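Local structure of DegV family protein (Streptococcus agalactiae, 3LUP) at residues 29-34 with 265-270; 89-92 with 98-101; 215-220 with 277-282; 232-237 with 241-246. The protein is of unknown cellular function but binds a long-chain fatty acid, here elaidic acid, and may play a role in lipid transport or fatty acid metabolism. All blocks are in the same frame, centred on the assembly; numbering follows the deposited sequence.

Contact 1 of 4, residues 29-34 with 265-270. With ELA (Elaidic acid), chain B.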
loop_
_atom_site.group_PDB
_atom_site.type_symbol
_atom_site.label_atom_id
_atom_site.label_comp_id
_atom_site.label_asym_id
_atom_site.label_seq_id
_atom_site.Cartn_x
_atom_site.Cartn_y
_atom_site.Cartn_z
ATOM N N LEU A 29 -6.114 -10.532 5.017
ATOM C CA LEU A 29 -5.808 -10.466 6.447
ATOM C C LEU A 29 -6.080 -9.070 6.995
ATOM O O LEU A 29 -5.726 -8.084 6.347
ATOM C CB LEU A 29 -4.330 -10.788 6.671
ATOM C CG LEU A 29 -3.835 -12.221 6.821
ATOM C CD1 LEU A 29 -4.666 -13.190 6.020
ATOM C CD2 LEU A 29 -2.363 -12.313 6.428
ATOM N N ASP A 30 -6.671 -8.985 8.189
ATOM C CA ASP A 30 -6.944 -7.690 8.821
ATOM C C ASP A 30 -5.755 -7.090 9.564
ATOM O O ASP A 30 -5.003 -7.794 10.236
ATOM C CB ASP A 30 -8.142 -7.784 9.763
ATOM C CG ASP A 30 -9.415 -8.212 9.048
ATOM O OD1 ASP A 30 -9.631 -7.814 7.876
ATOM O OD2 ASP A 30 -10.203 -8.965 9.663
ATOM N N ILE A 31 -5.598 -5.776 9.429
ATOM C CA ILE A 31 -4.595 -5.012 10.190
ATOM C C ILE A 31 -5.262 -4.207 11.302
ATOM O O ILE A 31 -6.069 -3.327 11.029
ATOM C CB ILE A 31 -3.754 -4.067 9.280
ATOM C CG1 ILE A 31 -3.063 -4.878 8.168
ATOM C CG2 ILE A 31 -2.753 -3.256 10.127
ATOM C CD1 ILE A 31 -2.282 -4.077 7.158
ATOM N N PRO A 32 -4.939 -4.525 12.560
ATOM C CA PRO A 32 -5.504 -3.794 13.689
ATOM C C PRO A 32 -4.962 -2.368 13.840
ATOM O O PRO A 32 -3.791 -2.105 13.557
ATOM C CB PRO A 32 -5.088 -4.644 14.897
ATOM C CG PRO A 32 -4.778 -6.006 14.333
ATOM C CD PRO A 32 -4.158 -5.695 13.004
ATOM N N ILE A 33 -5.831 -1.455 14.260
ATOM C CA ILE A 33 -5.399 -0.139 14.684
ATOM C C ILE A 33 -5.572 -0.021 16.204
ATOM O O ILE A 33 -6.550 -0.512 16.771
ATOM C CB ILE A 33 -6.146 1.008 13.943
ATOM C CG1 ILE A 33 -7.413 1.412 14.681
ATOM C CG2 ILE A 33 -6.469 0.646 12.479
ATOM C CD1 ILE A 33 -7.839 2.805 14.358
ATOM N N ILE A 34 -4.612 0.604 16.867
ATOM C CA ILE A 34 -4.680 0.738 18.318
ATOM C C ILE A 34 -4.815 2.202 18.715
ATOM O O ILE A 34 -3.852 2.977 18.629
ATOM C CB ILE A 34 -3.451 0.111 19.039
ATOM C CG1 ILE A 34 -3.098 -1.266 18.454
ATOM C CG2 ILE A 34 -3.713 0.009 20.534
ATOM C CD1 ILE A 34 -1.605 -1.589 18.495
ATOM N N GLY A 265 -7.326 4.144 4.153
ATOM C CA GLY A 265 -8.065 3.722 5.345
ATOM C C GLY A 265 -7.324 4.171 6.605
ATOM O O GLY A 265 -6.347 4.911 6.518
ATOM N N GLY A 266 -7.798 3.725 7.772
ATOM C CA GLY A 266 -7.277 4.156 9.058
ATOM C C GLY A 266 -5.869 3.657 9.283
ATOM O O GLY A 266 -5.081 4.280 9.998
ATOM N N VAL A 267 -5.544 2.532 8.658
ATOM C CA VAL A 267 -4.207 1.952 8.755
ATOM C C VAL A 267 -3.142 2.952 8.285
ATOM O O VAL A 267 -2.237 3.285 9.049
ATOM C CB VAL A 267 -4.127 0.597 8.014
ATOM C CG1 VAL A 267 -2.714 0.068 8.010
ATOM C CG2 VAL A 267 -5.073 -0.423 8.683
ATOM N N ILE A 268 -3.289 3.465 7.061
ATOM C CA ILE A 268 -2.337 4.416 6.468
ATOM C C ILE A 268 -2.548 5.857 6.943
ATOM O O ILE A 268 -1.586 6.578 7.134
ATOM C CB ILE A 268 -2.324 4.310 4.923
ATOM C CG1 ILE A 268 -1.913 2.891 4.505
ATOM C CG2 ILE A 268 -1.367 5.317 4.319
ATOM C CD1 ILE A 268 -2.243 2.513 3.070
ATOM N N ALA A 269 -3.791 6.271 7.162
ATOM C CA ALA A 269 -4.079 7.539 7.832
ATOM C C ALA A 269 -3.321 7.660 9.176
ATOM O O ALA A 269 -2.721 8.691 9.468
ATOM C CB ALA A 269 -5.563 7.696 8.040
ATOM N N THR A 270 -3.328 6.599 9.971
ATOM C CA THR A 270 -2.513 6.530 11.189
ATOM C C THR A 270 -1.052 6.976 10.999
ATOM O O THR A 270 -0.510 7.685 11.840
ATOM C CB THR A 270 -2.554 5.102 11.828
ATOM O OG1 THR A 270 -3.886 4.802 12.266
ATOM C CG2 THR A 270 -1.617 5.001 13.029
HETATM C CA ELA B . 3.479 -2.646 12.104
HETATM C C ELA B . 3.914 -2.541 13.570
HETATM O O ELA B . 3.745 -1.497 14.266
HETATM C C3 ELA B . 1.973 -2.510 11.894
HETATM C C4 ELA B . 1.574 -2.926 10.482
HETATM C C5 ELA B . 0.822 -1.814 9.723
HETATM C C6 ELA B . 1.793 -0.834 9.050
HETATM C C7 ELA B . 1.224 0.500 8.583
HETATM C C8 ELA B . 2.344 1.369 7.998
HETATM C C9 ELA B . 1.854 2.201 6.820
HETATM C C10 ELA B . 2.659 3.309 6.253
HETATM C C11 ELA B . 1.965 4.433 5.509
HETATM C C12 ELA B . 2.620 4.744 4.169
HETATM C C13 ELA B . 1.764 4.356 2.975
HETATM C C14 ELA B . 1.979 5.255 1.765
HETATM C C15 ELA B . 1.013 4.861 0.639
HETATM C C16 ELA B . 1.357 5.478 -0.718
HETATM C C17 ELA B . 1.691 4.400 -1.744
HETATM C C18 ELA B . 1.174 4.739 -3.136
HETATM O OXT ELA B . 4.483 -3.524 14.100
#
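Val267 meets both Ile31 and Ile33, its two methyl groups serving different neighbours. CG2 approaches Ile31 from the helix side and stops 3.9 Å from Ile31 CB, also skirting the carbonyl oxygen of Ile31. The two side chains are roughly perpendicular, and CG1 of Val267 is also 3.9 Å from Ile31 CG2. With CG1 turned trans to its own amide nitrogen (chi1 175°), Val267 directs that methyl to the lipid, 4.0 Å from C7 of elaidic acid. Ile31 uses CG2 in the same way, at 3.9 Å from C5 of elaidic acid. The next residue along the helix, Ile268, has CG2 3.5 Å from C13 of elaidic acid, in the half of the chain beyond its double bond. Ile33 extends the apolar patch: its CG2 is 4.2 Å from Val267 CG2 and 4.4 Å from the backbone C of Gly266.

In the second shell, Gly265 occupies the N-cap position of helix 266-272, and the Gly266 amide is bonded to Glu42. Gly266 O is gripped twice by Thr270, whose amide and OG1 arrive from opposite faces of the carbonyl plane; the OG1 of Thr270 is 2.6 Å from Gly266 O. Tyr51 of helix 48-57 bonds Thr270 OG1 and also packs on Ile33. No hydrogen bond joins the two segments. Their buried aliphatic branches meet through apolar contact, consistent with a wall that accepts an acyl chain; Arg175 NH2 hydrogen-bonds the acid.

Contact 2 of 4, residues 89-92 with 98-101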
loop_
_atom_site.group_PDB
_atom_site.type_symbol
_atom_site.label_atom_id
_atom_site.label_comp_id
_atom_site.label_asym_id
_atom_site.label_seq_id
_atom_site.Cartn_x
_atom_site.Cartn_y
_atom_site.Cartn_z
ATOM N N GLY A 89 1.458 -14.591 -1.673
ATOM C CA GLY A 89 1.170 -13.633 -0.606
ATOM C C GLY A 89 1.791 -12.295 -0.948
ATOM O O GLY A 89 3.025 -12.181 -1.056
ATOM N N LEU A 90 0.925 -11.295 -1.143
ATOM C CA LEU A 90 1.324 -9.921 -1.505
ATOM C C LEU A 90 0.902 -8.908 -0.425
ATOM O O LEU A 90 -0.186 -8.313 -0.473
ATOM C CB LEU A 90 0.750 -9.529 -2.866
ATOM C CG LEU A 90 1.259 -10.279 -4.095
ATOM C CD1 LEU A 90 0.493 -9.816 -5.325
ATOM C CD2 LEU A 90 2.752 -10.080 -4.286
ATOM N N PHE A 91 1.784 -8.737 0.553
ATOM C CA PHE A 91 1.489 -7.933 1.720
ATOM C C PHE A 91 2.240 -6.605 1.711
ATOM O O PHE A 91 3.181 -6.401 0.923
ATOM C CB PHE A 91 1.833 -8.707 2.992
ATOM C CG PHE A 91 1.233 -10.079 3.044
ATOM C CD1 PHE A 91 -0.128 -10.245 3.301
ATOM C CD2 PHE A 91 2.029 -11.202 2.830
ATOM C CE1 PHE A 91 -0.693 -11.507 3.330
ATOM C CE2 PHE A 91 1.488 -12.468 2.871
ATOM C CZ PHE A 91 0.115 -12.631 3.116
ATOM N N ILE A 92 1.794 -5.717 2.600
ATOM C CA ILE A 92 2.467 -4.468 2.947
ATOM C C ILE A 92 4.026 -4.540 2.917
ATOM O O ILE A 92 4.633 -5.539 3.337
ATOM C CB ILE A 92 1.919 -3.979 4.323
ATOM C CG1 ILE A 92 2.418 -2.584 4.679
ATOM C CG2 ILE A 92 2.247 -4.965 5.441
ATOM C CD1 ILE A 92 1.430 -1.792 5.531
ATOM N N GLY A 98 7.424 -5.124 9.892
ATOM C CA GLY A 98 8.219 -6.344 9.932
ATOM C C GLY A 98 7.404 -7.591 9.686
ATOM O O GLY A 98 7.855 -8.698 9.965
ATOM N N PHE A 99 6.200 -7.417 9.158
ATOM C CA PHE A 99 5.313 -8.535 8.879
ATOM C C PHE A 99 5.881 -9.454 7.808
ATOM O O PHE A 99 5.895 -10.675 7.974
ATOM C CB PHE A 99 3.933 -8.033 8.465
ATOM C CG PHE A 99 2.938 -9.126 8.272
ATOM C CD1 PHE A 99 2.350 -9.330 7.041
ATOM C CD2 PHE A 99 2.601 -9.963 9.320
ATOM C CE1 PHE A 99 1.417 -10.357 6.858
ATOM C CE2 PHE A 99 1.681 -10.992 9.148
ATOM C CZ PHE A 99 1.086 -11.199 7.912
ATOM N N TRP A 100 6.352 -8.858 6.714
ATOM C CA TRP A 100 7.009 -9.601 5.647
ATOM C C TRP A 100 8.148 -10.498 6.161
ATOM O O TRP A 100 8.188 -11.697 5.877
ATOM C CB TRP A 100 7.520 -8.656 4.572
ATOM C CG TRP A 100 8.123 -9.404 3.455
ATOM C CD1 TRP A 100 7.477 -9.916 2.367
ATOM C CD2 TRP A 100 9.503 -9.766 3.313
ATOM N NE1 TRP A 100 8.370 -10.571 1.555
ATOM C CE2 TRP A 100 9.620 -10.489 2.109
ATOM C CE3 TRP A 100 10.656 -9.538 4.084
ATOM C CZ2 TRP A 100 10.845 -10.999 1.656
ATOM C CZ3 TRP A 100 11.881 -10.045 3.633
ATOM C CH2 TRP A 100 11.961 -10.768 2.435
ATOM N N GLN A 101 9.073 -9.923 6.924
ATOM C CA GLN A 101 10.155 -10.709 7.492
ATOM C C GLN A 101 9.649 -11.757 8.472
ATOM O O GLN A 101 10.204 -12.868 8.554
ATOM C CB GLN A 101 11.177 -9.818 8.169
ATOM C CG GLN A 101 12.529 -10.492 8.245
ATOM C CD GLN A 101 13.693 -9.510 8.247
ATOM O OE1 GLN A 101 14.557 -9.582 9.125
ATOM N NE2 GLN A 101 13.733 -8.599 7.257
HETATM O O HOH W 1 5.561 -6.134 5.919
#
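Phe99, the first helical residue after the N-cap position Gly98, drives its ring edge against the face of Phe91. The centroids stand 5.3 Å apart and the planes are turned 85° to each other, which defines a T-shaped pair. CE1 of Phe99 does the touching: it is 3.8 Å from Phe91 CG, displaced from the ring centre toward the rim, while Phe91 CG lies in the plane of the Phe99 ring. Phe99 reaches across because its CG is extended away from the amide nitrogen (chi1 -175°). Leu29 of strand 26-29 packs on both rings.

Trp100 follows with a backbone link. Its N-H donates to a water 2.9 Å from Trp100 N, and that water is 2.8 Å from Ile92 O, so a solvent molecule bridges the helix start and the loop. The CB of Trp100 passes 4.4 Å from the same Ile92 O, and its indole NE1 is bonded to the backbone oxygen of Phe117.

Residues 89-92 leave the C-terminal end of strand 86-89 in a parallel sheet of order 2-1-3-4. A loop and helix start at such a strand end, with Ile92 facing the lipid pocket, are typical of binding sites in open alpha/beta folds.

Contact 3 of 4, residues 215-220 with 277-282. With ELA (Elaidic acid), chain B.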
loop_
_atom_site.group_PDB
_atom_site.type_symbol
_atom_site.label_atom_id
_atom_site.label_comp_id
_atom_site.label_asym_id
_atom_site.label_seq_id
_atom_site.Cartn_x
_atom_site.Cartn_y
_atom_site.Cartn_z
ATOM N N LYS A 215 2.466 20.434 -7.856
ATOM C CA LYS A 215 2.943 20.599 -9.224
ATOM C C LYS A 215 4.116 19.664 -9.471
ATOM O O LYS A 215 4.163 18.953 -10.487
ATOM C CB LYS A 215 3.364 22.045 -9.494
ATOM C CG LYS A 215 2.209 23.055 -9.587
ATOM C CD LYS A 215 2.561 24.251 -10.473
ATOM C CE LYS A 215 3.408 25.289 -9.732
ATOM N NZ LYS A 215 4.333 25.999 -10.668
ATOM N N ARG A 216 5.043 19.642 -8.516
ATOM C CA ARG A 216 6.159 18.708 -8.540
ATOM C C ARG A 216 5.725 17.223 -8.594
ATOM O O ARG A 216 6.332 16.436 -9.305
ATOM C CB ARG A 216 7.097 18.985 -7.367
ATOM C CG ARG A 216 8.451 18.320 -7.479
ATOM C CD ARG A 216 9.418 19.014 -8.482
ATOM N NE ARG A 216 10.471 18.060 -8.839
ATOM C CZ ARG A 216 10.431 17.238 -9.890
ATOM N NH1 ARG A 216 9.408 17.273 -10.740
ATOM N NH2 ARG A 216 11.424 16.384 -10.108
ATOM N N LEU A 217 4.674 16.842 -7.870
ATOM C CA LEU A 217 4.120 15.486 -7.981
ATOM C C LEU A 217 3.675 15.130 -9.414
ATOM O O LEU A 217 4.031 14.064 -9.940
ATOM C CB LEU A 217 2.943 15.290 -7.018
ATOM C CG LEU A 217 3.199 15.075 -5.522
ATOM C CD1 LEU A 217 1.867 15.036 -4.821
ATOM C CD2 LEU A 217 4.013 13.799 -5.226
ATOM N N ALA A 218 2.904 16.028 -10.033
ATOM C CA ALA A 218 2.481 15.853 -11.427
ATOM C C ALA A 218 3.665 15.696 -12.371
ATOM O O ALA A 218 3.639 14.844 -13.249
ATOM C CB ALA A 218 1.610 16.982 -11.874
ATOM N N GLU A 219 4.713 16.493 -12.186
ATOM C CA GLU A 219 5.909 16.354 -13.017
ATOM C C GLU A 219 6.590 15.000 -12.823
ATOM O O GLU A 219 7.078 14.398 -13.790
ATOM C CB GLU A 219 6.888 17.493 -12.763
ATOM C CG GLU A 219 6.457 18.811 -13.395
ATOM C CD GLU A 219 7.134 20.019 -12.763
ATOM O OE1 GLU A 219 8.200 19.848 -12.121
ATOM O OE2 GLU A 219 6.598 21.146 -12.902
ATOM N N ILE A 220 6.584 14.518 -11.582
ATOM C CA ILE A 220 7.227 13.257 -11.230
ATOM C C ILE A 220 6.509 12.082 -11.875
ATOM O O ILE A 220 7.156 11.166 -12.384
ATOM C CB ILE A 220 7.315 13.065 -9.705
ATOM C CG1 ILE A 220 8.334 14.037 -9.104
ATOM C CG2 ILE A 220 7.749 11.661 -9.380
ATOM C CD1 ILE A 220 8.379 14.059 -7.597
ATOM N N VAL A 277 -1.744 13.485 0.739
ATOM C CA VAL A 277 -2.012 13.154 -0.677
ATOM C C VAL A 277 -0.806 12.408 -1.249
ATOM O O VAL A 277 0.345 12.684 -0.884
ATOM C CB VAL A 277 -2.381 14.413 -1.545
ATOM C CG1 VAL A 277 -1.145 15.175 -1.959
ATOM C CG2 VAL A 277 -3.170 14.023 -2.785
ATOM N N ALA A 278 -1.076 11.443 -2.123
ATOM C CA ALA A 278 -0.039 10.570 -2.672
ATOM C C ALA A 278 -0.417 10.153 -4.071
ATOM O O ALA A 278 -1.564 10.309 -4.482
ATOM C CB ALA A 278 0.127 9.343 -1.814
ATOM N N PHE A 279 0.543 9.620 -4.812
ATOM C CA PHE A 279 0.182 8.829 -5.973
ATOM C C PHE A 279 0.903 7.485 -5.924
ATOM O O PHE A 279 1.931 7.340 -5.253
ATOM C CB PHE A 279 0.416 9.572 -7.305
ATOM C CG PHE A 279 1.866 9.724 -7.688
ATOM C CD1 PHE A 279 2.525 10.934 -7.483
ATOM C CD2 PHE A 279 2.556 8.679 -8.267
ATOM C CE1 PHE A 279 3.864 11.097 -7.837
ATOM C CE2 PHE A 279 3.889 8.821 -8.626
ATOM C CZ PHE A 279 4.551 10.039 -8.410
ATOM N N GLY A 280 0.344 6.503 -6.626
ATOM C CA GLY A 280 1.023 5.239 -6.850
ATOM C C GLY A 280 0.803 4.830 -8.288
ATOM O O GLY A 280 -0.313 4.997 -8.812
ATOM N N ILE A 281 1.867 4.324 -8.925
ATOM C CA ILE A 281 1.779 3.766 -10.273
ATOM C C ILE A 281 2.119 2.272 -10.283
ATOM O O ILE A 281 2.924 1.793 -9.471
ATOM C CB ILE A 281 2.657 4.532 -11.315
ATOM C CG1 ILE A 281 4.149 4.218 -11.124
ATOM C CG2 ILE A 281 2.319 6.055 -11.333
ATOM C CD1 ILE A 281 5.075 4.861 -12.137
ATOM N N THR A 282 1.485 1.552 -11.201
ATOM C CA THR A 282 1.695 0.131 -11.361
ATOM C C THR A 282 1.713 -0.152 -12.847
ATOM O O THR A 282 0.852 0.354 -13.568
ATOM C CB THR A 282 0.537 -0.692 -10.744
ATOM O OG1 THR A 282 0.342 -0.288 -9.393
ATOM C CG2 THR A 282 0.841 -2.171 -10.765
HETATM C CA ELA B . 3.479 -2.646 12.104
HETATM C C ELA B . 3.914 -2.541 13.570
HETATM O O ELA B . 3.745 -1.497 14.266
HETATM C C3 ELA B . 1.973 -2.510 11.894
HETATM C C4 ELA B . 1.574 -2.926 10.482
HETATM C C5 ELA B . 0.822 -1.814 9.723
HETATM C C6 ELA B . 1.793 -0.834 9.050
HETATM C C7 ELA B . 1.224 0.500 8.583
HETATM C C8 ELA B . 2.344 1.369 7.998
HETATM C C9 ELA B . 1.854 2.201 6.820
HETATM C C10 ELA B . 2.659 3.309 6.253
HETATM C C11 ELA B . 1.965 4.433 5.509
HETATM C C12 ELA B . 2.620 4.744 4.169
HETATM C C13 ELA B . 1.764 4.356 2.975
HETATM C C14 ELA B . 1.979 5.255 1.765
HETATM C C15 ELA B . 1.013 4.861 0.639
HETATM C C16 ELA B . 1.357 5.478 -0.718
HETATM C C17 ELA B . 1.691 4.400 -1.744
HETATM C C18 ELA B . 1.174 4.739 -3.136
HETATM O OXT ELA B . 4.483 -3.524 14.100
#
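The Phe279 ring takes Ile220 at its edge: CG2 of Ile220 lies in the ring plane, 3.7 Å from Phe279 CZ, and the two side chains are roughly perpendicular. Phe161 of the adjacent strand 159-163 meets this ring with planes about 10° apart. The other flat group, the guanidinium of Arg216, carries Ile220 CG1 over one face, offset toward the rim, and has Glu219 CB at its edge. Arg216 NH1 forms a salt bridge to Glu219 OE1 at 3.2 Å, its hydrogen bond weak because the angle at the proton is strongly bent, whereas NE is paired with Glu205. Ile220 therefore touches Phe279 with CG2 and lies against the Arg216 guanidinium with CG1.

Leu217 meets the CD1-CE1 side of the Phe279 ring. Its CD2 is 3.8 Å from Phe279 CE1, the two side chains lying alongside and running opposite ways, and its backbone oxygen approaches CE1 obliquely. In Phe279 a chi1 of 72° puts CG between the amide nitrogen and the carbonyl carbon, with the ring reaching Leu217 and Ile220. The second branch of Leu217, CD1, touches Val277 CG1 at 4.2 Å.

These contacts are the helix-on-sheet layer of an alpha/beta fold: helix 215-220 and strand 277-282 run parallel, their axes diverging by 1° and coming within 10.0 Å. Strand 277-283 is central to the mixed sheet, bonded to strands 159-163 and 230-236. Val277 and Phe279 point toward the helix, and Ala278 away from it.

Beyond the backbone lies the lipid. Phe279 O is 3.4 Å from C18, the terminal methyl of elaidic acid, and Gly280 CA, bearing no side chain, is 3.8 Å from the same carbon.

Contact 4 of 4, residues 232-237 with 241-246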
loop_
_atom_site.group_PDB
_atom_site.type_symbol
_atom_site.label_atom_id
_atom_site.label_comp_id
_atom_site.label_asym_id
_atom_site.label_seq_id
_atom_site.Cartn_x
_atom_site.Cartn_y
_atom_site.Cartn_z
ATOM N N ILE A 232 -2.481 4.518 -12.859
ATOM C CA ILE A 232 -2.127 5.602 -11.922
ATOM C C ILE A 232 -3.240 5.900 -10.901
ATOM O O ILE A 232 -4.413 6.026 -11.263
ATOM C CB ILE A 232 -1.723 6.924 -12.641
ATOM C CG1 ILE A 232 -0.812 6.644 -13.830
ATOM C CG2 ILE A 232 -1.019 7.882 -11.675
ATOM C CD1 ILE A 232 -0.670 7.815 -14.768
ATOM N N ALA A 233 -2.859 6.023 -9.630
ATOM C CA ALA A 233 -3.814 6.226 -8.557
ATOM C C ALA A 233 -3.425 7.466 -7.763
ATOM O O ALA A 233 -2.282 7.580 -7.319
ATOM C CB ALA A 233 -3.845 4.993 -7.642
ATOM N N ILE A 234 -4.360 8.402 -7.608
ATOM C CA ILE A 234 -4.188 9.476 -6.642
ATOM C C ILE A 234 -4.919 9.052 -5.375
ATOM O O ILE A 234 -6.092 8.668 -5.413
ATOM C CB ILE A 234 -4.760 10.800 -7.129
ATOM C CG1 ILE A 234 -4.160 11.176 -8.479
ATOM C CG2 ILE A 234 -4.504 11.899 -6.090
ATOM C CD1 ILE A 234 -4.986 12.208 -9.230
ATOM N N ILE A 235 -4.221 9.103 -4.253
ATOM C CA ILE A 235 -4.753 8.558 -3.014
ATOM C C ILE A 235 -4.637 9.629 -1.940
ATOM O O ILE A 235 -3.627 10.311 -1.870
ATOM C CB ILE A 235 -3.991 7.283 -2.592
ATOM C CG1 ILE A 235 -3.694 6.405 -3.814
ATOM C CG2 ILE A 235 -4.775 6.509 -1.536
ATOM C CD1 ILE A 235 -2.279 5.874 -3.858
ATOM N N HIS A 236 -5.670 9.791 -1.120
ATOM C CA HIS A 236 -5.665 10.830 -0.113
ATOM C C HIS A 236 -6.351 10.407 1.173
ATOM O O HIS A 236 -7.236 9.542 1.166
ATOM C CB HIS A 236 -6.337 12.090 -0.663
ATOM C CG HIS A 236 -7.798 11.929 -0.904
ATOM N ND1 HIS A 236 -8.749 12.335 0.006
ATOM C CD2 HIS A 236 -8.475 11.369 -1.932
ATOM C CE1 HIS A 236 -9.951 12.051 -0.462
ATOM N NE2 HIS A 236 -9.812 11.468 -1.639
ATOM N N SER A 237 -5.945 11.024 2.279
ATOM C CA SER A 237 -6.638 10.842 3.550
ATOM C C SER A 237 -7.433 12.112 3.878
ATOM O O SER A 237 -6.956 12.997 4.585
ATOM C CB SER A 237 -5.658 10.461 4.670
ATOM O OG SER A 237 -4.634 11.441 4.818
ATOM N N ASP A 241 -9.554 18.147 -2.113
ATOM C CA ASP A 241 -9.086 19.268 -2.908
ATOM C C ASP A 241 -7.656 19.105 -3.422
ATOM O O ASP A 241 -7.375 19.480 -4.561
ATOM C CB ASP A 241 -9.224 20.567 -2.118
ATOM C CG ASP A 241 -10.644 21.103 -2.128
ATOM O OD1 ASP A 241 -11.465 20.607 -2.942
ATOM O OD2 ASP A 241 -10.944 22.028 -1.330
ATOM N N LYS A 242 -6.770 18.552 -2.591
ATOM C CA LYS A 242 -5.383 18.311 -2.993
ATOM C C LYS A 242 -5.319 17.240 -4.095
ATOM O O LYS A 242 -4.474 17.311 -4.997
ATOM C CB LYS A 242 -4.465 17.942 -1.802
ATOM C CG LYS A 242 -4.649 18.769 -0.483
ATOM C CD LYS A 242 -3.357 18.965 0.375
ATOM C CE LYS A 242 -2.520 17.677 0.517
ATOM N NZ LYS A 242 -1.203 17.723 1.286
ATOM N N ALA A 243 -6.229 16.267 -4.037
ATOM C CA ALA A 243 -6.292 15.184 -5.029
ATOM C C ALA A 243 -6.915 15.621 -6.365
ATOM O O ALA A 243 -6.437 15.233 -7.427
ATOM C CB ALA A 243 -7.018 13.964 -4.449
ATOM N N GLU A 244 -7.983 16.418 -6.303
ATOM C CA GLU A 244 -8.608 16.979 -7.507
ATOM C C GLU A 244 -7.647 17.919 -8.214
ATOM O O GLU A 244 -7.580 17.943 -9.434
ATOM C CB GLU A 244 -9.877 17.742 -7.162
ATOM C CG GLU A 244 -11.039 16.868 -6.731
ATOM C CD GLU A 244 -12.322 17.677 -6.490
ATOM O OE1 GLU A 244 -12.239 18.936 -6.373
ATOM O OE2 GLU A 244 -13.414 17.050 -6.412
ATOM N N GLN A 245 -6.909 18.691 -7.425
ATOM C CA GLN A 245 -5.842 19.539 -7.928
ATOM C C GLN A 245 -4.822 18.715 -8.703
ATOM O O GLN A 245 -4.573 18.980 -9.877
ATOM C CB GLN A 245 -5.170 20.275 -6.768
ATOM C CG GLN A 245 -3.829 20.914 -7.097
ATOM C CD GLN A 245 -3.929 22.062 -8.077
ATOM O OE1 GLN A 245 -5.012 22.534 -8.402
ATOM N NE2 GLN A 245 -2.787 22.520 -8.552
ATOM N N LEU A 246 -4.241 17.709 -8.047
ATOM C CA LEU A 246 -3.255 16.854 -8.688
ATOM C C LEU A 246 -3.847 16.157 -9.906
ATOM O O LEU A 246 -3.168 16.000 -10.920
ATOM C CB LEU A 246 -2.697 15.831 -7.703
ATOM C CG LEU A 246 -1.624 14.848 -8.198
ATOM C CD1 LEU A 246 -0.441 15.486 -8.994
ATOM C CD2 LEU A 246 -1.132 14.017 -6.999
#
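Apolar contact dominates between Ile234 and Ala243, the pair at which the two backbones come nearest. Ile234 CG2 meets Ala243 CB at 3.6 Å, and the same methyl is 4.1 Å from Leu246 CD2, so it rests between two residues one helical turn apart. In Ile234, chi1 of -55° places CG1 trans to the carbonyl carbon, and the longer branch continues until CD1 lies 3.8 Å from Ala243 O, alongside the helix backbone. The axes of strand 232-236 and helix 241-246 approach to 8.4 Å, a spacing consistent with an alanine methyl at the nearest point.

The aromatic contribution comes from His236. Its CD2 is 3.9 Å from Ala243 CB, an oblique approach to the imidazole, so Ala243 touches two strand residues at once.

No hydrogen bond crosses between the segments; His236 ND1 is bonded to the Ala239 amide in the turn between them, which would hold the ring with CD2 toward Ala243.

The axes run nearly antiparallel (161°), and the segments belong to the first strand and the helix of the beta-alpha-beta unit 230-236, 240-252, 259-263. Leu246 continues to Leu217 and Ala218 of the adjacent helix 210-224, Ile234 also packs on Val277 of strand 277-283, and Ile235, pointing away from helix 240-252, reaches the bound elaidic acid.

Overall arrangement
Contact 1 opens first, at residues 29-34, and closes 231 residues later on helix 266-272. Inside that long loop, contact 2 closes a short one at the end of strand 86-89; the two meet where Leu29 packs on Phe91 and Phe99. Contact 3 opens at 215-220, still within the loop of contact 1, but closes beyond it at 277-282, so contacts 1 and 3 cross. Contact 4 is nested inside the loops of both contact 1 and contact 3, and is linked to contact 3 through backbone pairing of strands 230-236 and 277-283. Contact 2 belongs to the parallel sheet, contacts 3 and 4 to the mixed one, and contact 1 joins the two regions beside the fatty acid.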